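Local coordinates for uncharacterized protein (PDB 3RAG), which is of unknown function but has a von Willebrand factor type A fold and holds a sodium ion where such domains commonly bind a metal, at residues A[8-13]-A[133-138]; A[129-134]-A[167-172]; A[140-145]-A[177-182]; A[186-191]-A[203-208]. One frame throughout, in Å; residues are numbered along the deposited sequence. Where two conformers were deposited one is given.

Contact 1: residues A[8-13]-A[133-138]; sequences ATIRQI and VALHLV
Ile10 and Leu135 pair in the first parallel bridge between two neighbouring strands, whose short axes over 10-13 and 135-138 approach to 4.8 Å at an angle of 12°. Four backbone hydrogen bonds fix the register: Ile10 N to Ala134 O, His136 N to Ile10 O, Gln12 N to His136 O and Val138 N to Gln12 O, with lengths from 2.8 to 3.0 Å. Packing is tight and apolar on the face of Ile10 and Leu135. There Ile10 CG1 rests on Val133 CG2 at 3.7 Å, while Ile10 CG2 meets Leu135 CD1, also at 3.7 Å. Leu135 reaches it because its CG stands anti to the backbone N (chi1 170°), swinging CD1 across to the other strand. Helices 79-106 and 151-165 close this face.

The face of Arg11 and His136 begins in a wetter place, where Thr9 and Arg11 are partly exposed. Thr9 CG2 sits over the His136 ring, 3.8 Å from its centroid and 13° off the normal, a CH-pi contact; the same methyl also lies over the Arg11 guanidinium. One water, in the plane of both flat groups, accepts from Arg11 NE and hydrogen-bonds His136 ND1; another joins Thr9 OG1 to Ala134 N. With Arg11 NE only 4.3 Å from His136 ND1, the arginine's charge would probably disfavour a second proton on the imidazole.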
loop_
_atom_site.group_PDB
_atom_site.type_symbol
_atom_site.label_atom_id
_atom_site.label_comp_id
_atom_site.label_asym_id
_atom_site.label_seq_id
_atom_site.Cartn_x
_atom_site.Cartn_y
_atom_site.Cartn_z
ATOM N N ALA A 8 -16.045 0.697 -6.819
ATOM C CA ALA A 8 -14.758 0.046 -7.056
ATOM C C ALA A 8 -13.609 0.699 -6.270
ATOM O O ALA A 8 -12.469 0.707 -6.729
ATOM C CB ALA A 8 -14.437 -0.013 -8.563
ATOM N N THR A 9 -13.919 1.222 -5.088
ATOM C CA THR A 9 -12.898 1.863 -4.235
ATOM C C THR A 9 -11.686 0.958 -4.046
ATOM O O THR A 9 -11.833 -0.235 -3.780
ATOM C CB THR A 9 -13.483 2.245 -2.860
ATOM O OG1 THR A 9 -14.507 3.220 -3.066
ATOM C CG2 THR A 9 -12.398 2.817 -1.923
ATOM N N ILE A 10 -10.489 1.524 -4.200
ATOM C CA ILE A 10 -9.260 0.741 -4.085
ATOM C C ILE A 10 -8.724 0.897 -2.653
ATOM O O ILE A 10 -8.748 1.990 -2.105
ATOM C CB ILE A 10 -8.219 1.212 -5.110
ATOM C CG1 ILE A 10 -8.704 0.894 -6.535
ATOM C CG2 ILE A 10 -6.860 0.540 -4.860
ATOM C CD1 ILE A 10 -8.616 -0.597 -6.925
ATOM N N ARG A 11 -8.284 -0.210 -2.054
ATOM C CA ARG A 11 -7.790 -0.208 -0.680
ATOM C C ARG A 11 -6.435 -0.905 -0.620
ATOM O O ARG A 11 -6.328 -2.084 -0.956
ATOM C CB ARG A 11 -8.775 -0.946 0.217
ATOM C CG ARG A 11 -10.129 -0.257 0.282
ATOM C CD ARG A 11 -11.118 -1.021 1.160
ATOM N NE ARG A 11 -12.372 -0.274 1.248
ATOM C CZ ARG A 11 -13.391 -0.458 0.419
ATOM N NH1 ARG A 11 -13.302 -1.381 -0.522
ATOM N NH2 ARG A 11 -14.495 0.267 0.534
ATOM N N GLN A 12 -5.403 -0.182 -0.205
ATOM C CA GLN A 12 -4.065 -0.740 -0.261
ATOM C C GLN A 12 -3.306 -0.419 0.997
ATOM O O GLN A 12 -3.526 0.617 1.618
ATOM C CB GLN A 12 -3.283 -0.189 -1.460
ATOM C CG GLN A 12 -3.784 -0.741 -2.811
ATOM C CD GLN A 12 -2.891 -0.324 -3.969
ATOM O OE1 GLN A 12 -1.870 0.348 -3.777
ATOM N NE2 GLN A 12 -3.277 -0.717 -5.180
ATOM N N ILE A 13 -2.415 -1.327 1.359
ATOM C CA ILE A 13 -1.477 -1.100 2.448
ATOM C C ILE A 13 -0.099 -1.163 1.808
ATOM O O ILE A 13 0.224 -2.137 1.125
ATOM C CB ILE A 13 -1.580 -2.219 3.509
ATOM C CG1 ILE A 13 -2.976 -2.218 4.172
ATOM C CG2 ILE A 13 -0.439 -2.084 4.540
ATOM C CD1 ILE A 13 -3.268 -3.471 5.048
ATOM N N VAL A 133 -11.732 6.313 -9.347
ATOM C CA VAL A 133 -12.172 5.659 -8.113
ATOM C C VAL A 133 -11.514 6.316 -6.902
ATOM O O VAL A 133 -10.464 6.951 -7.016
ATOM C CB VAL A 133 -11.893 4.113 -8.091
ATOM C CG1 VAL A 133 -12.562 3.401 -9.289
ATOM C CG2 VAL A 133 -10.377 3.792 -8.031
ATOM N N ALA A 134 -12.143 6.168 -5.744
ATOM C CA ALA A 134 -11.515 6.571 -4.498
ATOM C C ALA A 134 -10.329 5.635 -4.246
ATOM O O ALA A 134 -10.371 4.458 -4.604
ATOM C CB ALA A 134 -12.529 6.535 -3.327
ATOM N N LEU A 135 -9.265 6.173 -3.659
ATOM C CA LEU A 135 -8.099 5.376 -3.321
ATOM C C LEU A 135 -7.872 5.542 -1.838
ATOM O O LEU A 135 -7.660 6.666 -1.360
ATOM C CB LEU A 135 -6.872 5.870 -4.092
ATOM C CG LEU A 135 -5.521 5.286 -3.653
ATOM C CD1 LEU A 135 -5.569 3.764 -3.691
ATOM C CD2 LEU A 135 -4.412 5.830 -4.536
ATOM N N HIS A 136 -7.945 4.441 -1.096
ATOM C CA HIS A 136 -7.688 4.500 0.349
ATOM C C HIS A 136 -6.385 3.750 0.585
ATOM O O HIS A 136 -6.278 2.598 0.223
ATOM C CB HIS A 136 -8.796 3.816 1.144
ATOM C CG HIS A 136 -10.123 4.483 1.017
ATOM N ND1 HIS A 136 -11.283 3.923 1.513
ATOM C CD2 HIS A 136 -10.480 5.663 0.458
ATOM C CE1 HIS A 136 -12.298 4.730 1.261
ATOM N NE2 HIS A 136 -11.838 5.795 0.626
ATOM N N LEU A 137 -5.415 4.415 1.195
ATOM C CA LEU A 137 -4.051 3.896 1.264
ATOM C C LEU A 137 -3.523 4.105 2.669
ATOM O O LEU A 137 -3.578 5.227 3.200
ATOM C CB LEU A 137 -3.164 4.698 0.295
ATOM C CG LEU A 137 -1.651 4.432 0.338
ATOM C CD1 LEU A 137 -1.316 3.005 -0.021
ATOM C CD2 LEU A 137 -0.852 5.405 -0.556
ATOM N N VAL A 138 -3.008 3.043 3.284
ATOM C CA VAL A 138 -2.285 3.217 4.528
ATOM C C VAL A 138 -0.830 2.900 4.253
ATOM O O VAL A 138 -0.501 1.809 3.763
ATOM C CB VAL A 138 -2.780 2.262 5.629
ATOM C CG1 VAL A 138 -1.952 2.472 6.891
ATOM C CG2 VAL A 138 -4.262 2.540 5.915
HETATM O O HOH W 1 -14.686 4.744 -5.664
HETATM O O HOH W 2 -11.410 1.602 2.966
#

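Contact 2: residues A[129-134]-A[167-172]; sequences LEDEVA and VRSGPL
The guanidinium of Arg168 lies edge-on to the end of helix 116-132: Glu130 O and Val133 O meet it near its plane, while Asp131 O sits over one face, 3.5 Å above the plane and offset toward the rim. NH2 gives Val133 O a short bond of 2.6 Å that runs close to the carbonyl direction. NH1 reaches Glu130 O at 2.9 Å, coming from above that carbonyl's plane, and adds a weak bond to Val133 O. The side chain arrives there through a bend at chi3 (-23°), close to eclipsed, which turns the nitrogens back over the helix end.

The Asp131 carboxylate is the second flat group. Its OD2 accepts from Ser169 OG at 2.6 Å on the syn side, and its OD1 takes Ser169 N at 3.0 Å from 48° out of the carboxylate plane; a water links OD1 to Val167 O. Gly170 N bonds Asp131 O at 2.8 Å. Farther along, Ala134 CB packs on Pro171 CG at 3.6 Å.

Replacing Arg168 by a leucine would probably strand the Glu130 and Val133 carbonyls without these donors and remove a positive charge that is likely to suit the negative end of the helix dipole.

Both segments lead into neighbouring parallel strands, 135-142 and 172-179, so the contact is a clasp of two connections at the strand-entry end of the alpha/beta von Willebrand factor type A fold, the end opposite the metal site.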
loop_
_atom_site.group_PDB
_atom_site.type_symbol
_atom_site.label_atom_id
_atom_site.label_comp_id
_atom_site.label_asym_id
_atom_site.label_seq_id
_atom_site.Cartn_x
_atom_site.Cartn_y
_atom_site.Cartn_z
ATOM N N LEU A 129 -11.326 4.298 -14.646
ATOM C CA LEU A 129 -11.462 3.890 -13.249
ATOM C C LEU A 129 -10.174 4.190 -12.466
ATOM O O LEU A 129 -10.226 4.659 -11.325
ATOM C CB LEU A 129 -11.770 2.386 -13.137
ATOM C CG LEU A 129 -13.202 2.028 -13.580
ATOM C CD1 LEU A 129 -13.360 0.525 -13.741
ATOM C CD2 LEU A 129 -14.179 2.570 -12.538
ATOM N N GLU A 130 -9.026 3.915 -13.083
ATOM C CA GLU A 130 -7.745 4.148 -12.413
ATOM C C GLU A 130 -7.589 5.612 -11.996
ATOM O O GLU A 130 -6.903 5.917 -11.014
ATOM C CB GLU A 130 -6.578 3.703 -13.301
ATOM C CG GLU A 130 -5.221 3.942 -12.653
ATOM C CD GLU A 130 -4.066 3.280 -13.390
ATOM O OE1 GLU A 130 -4.290 2.679 -14.473
ATOM O OE2 GLU A 130 -2.931 3.361 -12.868
ATOM N N ASP A 131 -8.237 6.518 -12.728
ATOM C CA ASP A 131 -8.186 7.939 -12.395
ATOM C C ASP A 131 -9.271 8.377 -11.422
ATOM O O ASP A 131 -9.066 9.309 -10.630
ATOM C CB ASP A 131 -8.284 8.792 -13.675
ATOM C CG ASP A 131 -8.282 10.286 -13.380
ATOM O OD1 ASP A 131 -7.260 10.789 -12.863
ATOM O OD2 ASP A 131 -9.296 10.956 -13.662
ATOM N N GLU A 132 -10.427 7.718 -11.486
ATOM C CA GLU A 132 -11.654 8.234 -10.863
ATOM C C GLU A 132 -12.132 7.557 -9.589
ATOM O O GLU A 132 -12.864 8.171 -8.811
ATOM C CB GLU A 132 -12.803 8.262 -11.892
ATOM C CG GLU A 132 -12.577 9.252 -12.974
ATOM C CD GLU A 132 -13.702 9.263 -14.004
ATOM O OE1 GLU A 132 -14.684 8.510 -13.818
ATOM O OE2 GLU A 132 -13.589 10.019 -14.988
ATOM N N VAL A 133 -11.732 6.313 -9.347
ATOM C CA VAL A 133 -12.172 5.659 -8.113
ATOM C C VAL A 133 -11.514 6.316 -6.902
ATOM O O VAL A 133 -10.464 6.951 -7.016
ATOM C CB VAL A 133 -11.893 4.113 -8.091
ATOM C CG1 VAL A 133 -12.562 3.401 -9.289
ATOM C CG2 VAL A 133 -10.377 3.792 -8.031
ATOM N N ALA A 134 -12.143 6.168 -5.744
ATOM C CA ALA A 134 -11.515 6.571 -4.498
ATOM C C ALA A 134 -10.329 5.635 -4.246
ATOM O O ALA A 134 -10.371 4.458 -4.604
ATOM C CB ALA A 134 -12.529 6.535 -3.327
ATOM N N VAL A 167 -2.987 14.147 -8.073
ATOM C CA VAL A 167 -3.245 14.542 -9.449
ATOM C C VAL A 167 -4.505 13.852 -10.006
ATOM O O VAL A 167 -5.218 14.427 -10.824
ATOM C CB VAL A 167 -2.022 14.191 -10.338
ATOM C CG1 VAL A 167 -2.322 14.413 -11.803
ATOM C CG2 VAL A 167 -0.808 15.015 -9.903
ATOM N N ARG A 168 -4.761 12.623 -9.554
ATOM C CA ARG A 168 -5.939 11.850 -9.967
ATOM C C ARG A 168 -7.226 12.618 -9.713
ATOM O O ARG A 168 -7.294 13.422 -8.789
ATOM C CB ARG A 168 -6.017 10.528 -9.173
ATOM C CG ARG A 168 -4.883 9.520 -9.409
ATOM C CD ARG A 168 -5.226 8.167 -8.723
ATOM N NE ARG A 168 -6.191 8.401 -7.647
ATOM C CZ ARG A 168 -7.373 7.803 -7.549
ATOM N NH1 ARG A 168 -7.767 6.891 -8.443
ATOM N NH2 ARG A 168 -8.161 8.119 -6.552
ATOM N N SER A 169 -8.261 12.352 -10.512
ATOM C CA SER A 169 -9.564 12.952 -10.285
ATOM C C SER A 169 -10.179 12.428 -9.016
ATOM O O SER A 169 -10.829 13.164 -8.288
ATOM C CB SER A 169 -10.531 12.644 -11.444
ATOM O OG SER A 169 -10.031 13.183 -12.645
ATOM N N GLY A 170 -9.997 11.142 -8.755
ATOM C CA GLY A 170 -10.721 10.515 -7.667
ATOM C C GLY A 170 -10.167 10.904 -6.313
ATOM O O GLY A 170 -9.028 11.341 -6.200
ATOM N N PRO A 171 -10.972 10.729 -5.268
ATOM C CA PRO A 171 -10.507 11.149 -3.943
ATOM C C PRO A 171 -9.362 10.283 -3.428
ATOM O O PRO A 171 -9.320 9.076 -3.700
ATOM C CB PRO A 171 -11.742 10.982 -3.052
ATOM C CG PRO A 171 -12.658 10.068 -3.796
ATOM C CD PRO A 171 -12.361 10.230 -5.263
ATOM N N LEU A 172 -8.451 10.924 -2.701
ATOM C CA LEU A 172 -7.362 10.257 -2.027
ATOM C C LEU A 172 -7.549 10.343 -0.518
ATOM O O LEU A 172 -7.773 11.429 0.033
ATOM C CB LEU A 172 -6.039 10.926 -2.393
ATOM C CG LEU A 172 -4.817 10.395 -1.664
ATOM C CD1 LEU A 172 -4.554 8.923 -2.029
ATOM C CD2 LEU A 172 -3.609 11.252 -1.985
HETATM O O HOH W 3 -6.339 13.468 -13.551
#

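Contact 3: residues A[140-145]-A[177-182]; sequences CLDTSA and IAFPGK. With NA (sodium ion), chain C.
Phe179 has the largest share of this contact, its ring laid across the strand from Cys140 to Asp142. Asp142 CA stands over one ring face, 3.7 Å from the centroid and 17° off the normal, in a CH-pi contact, while Cys140 O lies at the edge. The ring comes there because CG sits between the backbone N and the carbonyl carbon (chi1 62°), and CE2 ends 3.3 Å from Asp142 N.

Cys140 and Ile177 follow in buried area. They form a bridge on the same face as Phe179, where Cys140 SG touches Ile177 CD1 at 3.7 Å. The parallel pairing rests on Leu141 N to Ile177 O (2.7 Å), Phe179 N to Leu141 O (2.9 Å) and Thr143 N to Phe179 O (2.7 Å); a cis peptide then precedes Pro180.

Past the strand, Asp142 OD1 accepts from Ser144 N, an Asx turn, and also from Ser144 OG, which positions the serine. Ser144 OG binds sodium at 2.6 Å, with Ser146, Asp18 and waters also bound; Asp142 to Ser146 spell the DXSXS signature of a metal-ion-dependent adhesion site. Asp142 OD2 is held by Thr17 OG1 and Asp18 N.

The strands belong to a beta-alpha-beta unit through helix 151-165, flanked in the sheet by strands 10-17 and 188-194. Helix 214-232 packs on the face of Cys140, Ile177 and Phe179, and Leu206 touches Leu141 and Thr143 on the other.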
loop_
_atom_site.group_PDB
_atom_site.type_symbol
_atom_site.label_atom_id
_atom_site.label_comp_id
_atom_site.label_asym_id
_atom_site.label_seq_id
_atom_site.Cartn_x
_atom_site.Cartn_y
_atom_site.Cartn_z
ATOM N N CYS A 140 2.644 2.045 5.854
ATOM C CA CYS A 140 3.197 1.523 7.118
ATOM C C CYS A 140 4.695 1.654 7.040
ATOM O O CYS A 140 5.313 1.025 6.189
ATOM C CB CYS A 140 2.898 0.028 7.316
ATOM S SG CYS A 140 1.156 -0.340 7.351
ATOM N N LEU A 141 5.268 2.478 7.908
ATOM C CA LEU A 141 6.686 2.803 7.844
ATOM C C LEU A 141 7.439 2.167 9.009
ATOM O O LEU A 141 7.169 2.444 10.192
ATOM C CB LEU A 141 6.878 4.336 7.882
ATOM C CG LEU A 141 6.148 5.085 6.775
ATOM C CD1 LEU A 141 6.378 6.596 6.897
ATOM C CD2 LEU A 141 6.716 4.571 5.421
ATOM N N ASP A 142 8.402 1.331 8.644
ATOM C CA ASP A 142 9.310 0.662 9.574
ATOM C C ASP A 142 10.141 1.760 10.214
ATOM O O ASP A 142 10.729 2.578 9.499
ATOM C CB ASP A 142 10.190 -0.233 8.704
ATOM C CG ASP A 142 11.152 -1.122 9.480
ATOM O OD1 ASP A 142 11.515 -0.827 10.636
ATOM O OD2 ASP A 142 11.593 -2.127 8.856
ATOM N N THR A 143 10.172 1.802 11.547
ATOM C CA THR A 143 11.027 2.750 12.248
ATOM C C THR A 143 11.891 2.018 13.262
ATOM O O THR A 143 12.228 2.556 14.300
ATOM C CB THR A 143 10.213 3.893 12.944
ATOM O OG1 THR A 143 9.372 3.352 13.977
ATOM C CG2 THR A 143 9.382 4.649 11.933
ATOM N N SER A 144 12.302 0.792 12.940
ATOM C CA SER A 144 13.230 0.096 13.816
ATOM C C SER A 144 14.562 0.838 13.815
ATOM O O SER A 144 14.795 1.709 12.976
ATOM C CB SER A 144 13.428 -1.340 13.343
ATOM O OG SER A 144 13.943 -1.342 12.036
ATOM N N ALA A 145 15.440 0.490 14.753
ATOM C CA ALA A 145 16.688 1.232 14.927
ATOM C C ALA A 145 17.507 1.324 13.644
ATOM O O ALA A 145 18.092 2.360 13.350
ATOM C CB ALA A 145 17.532 0.620 16.074
ATOM N N ILE A 177 1.147 5.019 9.318
ATOM C CA ILE A 177 1.515 4.496 10.611
ATOM C C ILE A 177 2.970 4.108 10.624
ATOM O O ILE A 177 3.566 3.829 9.578
ATOM C CB ILE A 177 0.648 3.303 11.048
ATOM C CG1 ILE A 177 0.861 2.118 10.158
ATOM C CG2 ILE A 177 -0.831 3.645 11.029
ATOM C CD1 ILE A 177 -0.137 1.001 10.491
ATOM N N ALA A 178 3.544 4.121 11.819
ATOM C CA ALA A 178 4.914 3.698 12.050
ATOM C C ALA A 178 4.911 2.439 12.916
ATOM O O ALA A 178 4.041 2.258 13.760
ATOM C CB ALA A 178 5.681 4.793 12.784
ATOM N N PHE A 179 5.897 1.577 12.703
ATOM C CA PHE A 179 6.082 0.406 13.533
ATOM C C PHE A 179 7.572 0.229 13.772
ATOM O O PHE A 179 8.361 0.245 12.833
ATOM C CB PHE A 179 5.441 -0.862 12.915
ATOM C CG PHE A 179 6.012 -1.281 11.572
ATOM C CD1 PHE A 179 6.906 -2.344 11.499
ATOM C CD2 PHE A 179 5.637 -0.641 10.393
ATOM C CE1 PHE A 179 7.422 -2.762 10.284
ATOM C CE2 PHE A 179 6.151 -1.061 9.133
ATOM C CZ PHE A 179 7.040 -2.123 9.082
ATOM N N PRO A 180 7.969 0.070 15.034
ATOM C CA PRO A 180 7.128 -0.040 16.238
ATOM C C PRO A 180 6.569 1.310 16.724
ATOM O O PRO A 180 6.826 2.343 16.114
ATOM C CB PRO A 180 8.103 -0.593 17.282
ATOM C CG PRO A 180 9.439 -0.061 16.862
ATOM C CD PRO A 180 9.412 -0.011 15.349
ATOM N N GLY A 181 5.801 1.280 17.808
ATOM C CA GLY A 181 5.155 2.486 18.328
ATOM C C GLY A 181 5.950 3.176 19.416
ATOM O O GLY A 181 7.076 2.768 19.714
ATOM N N LYS A 182 5.372 4.224 20.002
ATOM C CA LYS A 182 6.053 4.978 21.057
ATOM C C LYS A 182 6.187 4.113 22.290
ATOM O O LYS A 182 5.311 3.294 22.583
ATOM C CB LYS A 182 5.247 6.239 21.430
ATOM C CG LYS A 182 4.819 7.091 20.246
ATOM C CD LYS A 182 3.931 8.258 20.676
ATOM C CE LYS A 182 3.355 8.986 19.467
ATOM N NZ LYS A 182 2.547 10.174 19.845
HETATM NA NA NA C . 15.255 -3.025 10.513
HETATM O O HOH W 4 13.014 -3.970 9.925
HETATM O O HOH W 5 16.048 -5.698 11.114
#

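Contact 4: residues A[186-191]-A[203-208]; sequences ATRLVQ and EAELVA
Arg188 and Glu205 meet in a salt bridge, with NH2 of the arginine 2.8 Å from OE1 of the glutamate. Two bent side chains make it possible. Arg188 starts out with CG opposite the backbone N (chi1 -176°) and folds at chi3, whereas Glu205 folds at chi2 (-68°), bringing OE1 round to NH2. The two chains cross at about a right angle, their flat groups steeply inclined at 60° rather than coplanar, and OE1 is met nearly along its C-O axis. Glu205 also presents its main chain: its O sits 3.0 Å above the guanidinium plane, over the centre, too poorly angled for a hydrogen bond from NE or NH1.

Helix 199-205 ends here, and Leu206 is the centre of an inverse gamma turn; on the facing edge strand, Val190 and Gln191 together oppose Val176 in a classic beta bulge. With an alanine in place of Arg188, the Glu205 carboxylate would probably lose its salt-bridge mate, the long, weak ion pair to Lys182 being a poor substitute, and Glu205 O the flat group it packs against.

Deeper in, Val190 CG2 lies 4.0 Å from Glu205 CB, the two side chains running antiparallel past one another. The same methyl meets Leu206 CD2 at 4.2 Å, and Val207 CG2 approaches Arg188 NH1 at 4.1 Å.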
loop_
_atom_site.group_PDB
_atom_site.type_symbol
_atom_site.label_atom_id
_atom_site.label_comp_id
_atom_site.label_asym_id
_atom_site.label_seq_id
_atom_site.Cartn_x
_atom_site.Cartn_y
_atom_site.Cartn_z
ATOM N N ALA A 186 3.065 -1.102 19.881
ATOM C CA ALA A 186 3.377 -1.871 18.670
ATOM C C ALA A 186 3.398 -1.020 17.397
ATOM O O ALA A 186 4.166 -1.288 16.458
ATOM C CB ALA A 186 2.367 -3.004 18.513
ATOM N N THR A 187 2.536 -0.014 17.360
ATOM C CA THR A 187 2.464 0.884 16.205
ATOM C C THR A 187 2.112 2.278 16.693
ATOM O O THR A 187 1.667 2.477 17.834
ATOM C CB THR A 187 1.380 0.471 15.197
ATOM O OG1 THR A 187 0.080 0.759 15.760
ATOM C CG2 THR A 187 1.521 -1.015 14.822
ATOM N N ARG A 188 2.337 3.247 15.829
ATOM C CA ARG A 188 1.989 4.623 16.146
ATOM C C ARG A 188 1.204 5.177 14.972
ATOM O O ARG A 188 1.637 5.071 13.827
ATOM C CB ARG A 188 3.269 5.427 16.335
ATOM C CG ARG A 188 3.075 6.861 16.755
ATOM C CD ARG A 188 4.342 7.670 16.414
ATOM N NE ARG A 188 5.586 6.989 16.801
ATOM C CZ ARG A 188 6.498 7.524 17.616
ATOM N NH1 ARG A 188 7.592 6.845 17.934
ATOM N NH2 ARG A 188 6.315 8.746 18.114
ATOM N N LEU A 189 0.037 5.757 15.233
ATOM C CA LEU A 189 -0.679 6.423 14.157
ATOM C C LEU A 189 -0.008 7.769 13.909
ATOM O O LEU A 189 -0.040 8.655 14.764
ATOM C CB LEU A 189 -2.143 6.627 14.532
ATOM C CG LEU A 189 -2.982 7.335 13.454
ATOM C CD1 LEU A 189 -3.161 6.440 12.246
ATOM C CD2 LEU A 189 -4.335 7.760 14.029
ATOM N N VAL A 190 0.600 7.931 12.742
ATOM C CA VAL A 190 1.294 9.179 12.417
ATOM C C VAL A 190 0.308 10.253 11.939
ATOM O O VAL A 190 0.377 11.426 12.361
ATOM C CB VAL A 190 2.417 8.941 11.366
ATOM C CG1 VAL A 190 3.121 10.253 11.022
ATOM C CG2 VAL A 190 3.416 7.950 11.918
ATOM N N GLN A 191 -0.603 9.860 11.055
ATOM C CA GLN A 191 -1.708 10.741 10.719
ATOM C C GLN A 191 -2.922 9.910 10.383
ATOM O O GLN A 191 -2.797 8.815 9.850
ATOM C CB GLN A 191 -1.353 11.629 9.540
ATOM C CG GLN A 191 -1.245 10.863 8.194
ATOM C CD GLN A 191 -1.169 11.820 7.017
ATOM O OE1 GLN A 191 -2.002 11.782 6.089
ATOM N NE2 GLN A 191 -0.181 12.702 7.053
ATOM N N GLU A 203 8.040 14.015 10.500
ATOM C CA GLU A 203 9.317 14.314 11.158
ATOM C C GLU A 203 9.293 14.045 12.655
ATOM O O GLU A 203 10.272 13.541 13.210
ATOM C CB GLU A 203 9.735 15.767 10.911
ATOM C CG GLU A 203 10.117 16.024 9.473
ATOM C CD GLU A 203 10.822 17.353 9.305
ATOM O OE1 GLU A 203 11.416 17.849 10.290
ATOM O OE2 GLU A 203 10.781 17.900 8.185
ATOM N N ALA A 204 8.183 14.395 13.309
ATOM C CA ALA A 204 8.080 14.246 14.757
ATOM C C ALA A 204 7.930 12.798 15.165
ATOM O O ALA A 204 8.430 12.394 16.208
ATOM C CB ALA A 204 6.883 15.082 15.328
ATOM N N GLU A 205 7.236 12.010 14.352
ATOM C CA GLU A 205 6.814 10.680 14.795
ATOM C C GLU A 205 7.696 9.529 14.323
ATOM O O GLU A 205 7.610 8.420 14.865
ATOM C CB GLU A 205 5.347 10.425 14.384
ATOM C CG GLU A 205 4.385 11.541 14.838
ATOM C CD GLU A 205 4.226 11.600 16.357
ATOM O OE1 GLU A 205 4.467 10.569 17.015
ATOM O OE2 GLU A 205 3.871 12.679 16.891
ATOM N N LEU A 206 8.536 9.761 13.310
ATOM C CA LEU A 206 9.370 8.675 12.808
ATOM C C LEU A 206 10.709 8.632 13.528
ATOM O O LEU A 206 11.694 9.250 13.121
ATOM C CB LEU A 206 9.540 8.748 11.270
ATOM C CG LEU A 206 8.245 8.780 10.461
ATOM C CD1 LEU A 206 8.583 8.816 8.961
ATOM C CD2 LEU A 206 7.385 7.554 10.763
ATOM N N VAL A 207 10.733 7.904 14.637
ATOM C CA VAL A 207 11.936 7.776 15.444
ATOM C C VAL A 207 12.449 6.358 15.312
ATOM O O VAL A 207 11.707 5.406 15.536
ATOM C CB VAL A 207 11.644 8.065 16.924
ATOM C CG1 VAL A 207 12.939 8.208 17.703
ATOM C CG2 VAL A 207 10.787 9.311 17.062
ATOM N N ALA A 208 13.720 6.210 14.959
ATOM C CA ALA A 208 14.268 4.881 14.752
ATOM C C ALA A 208 14.760 4.269 16.051
ATOM O O ALA A 208 15.782 4.672 16.603
ATOM C CB ALA A 208 15.393 4.929 13.732
#

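How the contacts relate
Contacts 1 and 3 are the buried pair, both parallel pairings made by strand 135-142: contact 1 joins its start to strand 10-17, contact 3 its end to strand 172-179, with centres about 22 Å apart. They touch where Ile13 CG2 meets Cys140 SG at 3.7 Å. Contacts 2 and 4 are only partly buried and depend more on charged side chains, an arginine gripping carbonyls in one and a salt bridge in the other. Contact 2 shares Val133 and Ala134 with contact 1 and lies across the chain's centre from the sodium end. Contact 4 adjoins contact 3, its edge strand joined to strand 172-179 by a probable hydrogen bond from Arg188 N to Ala178 O.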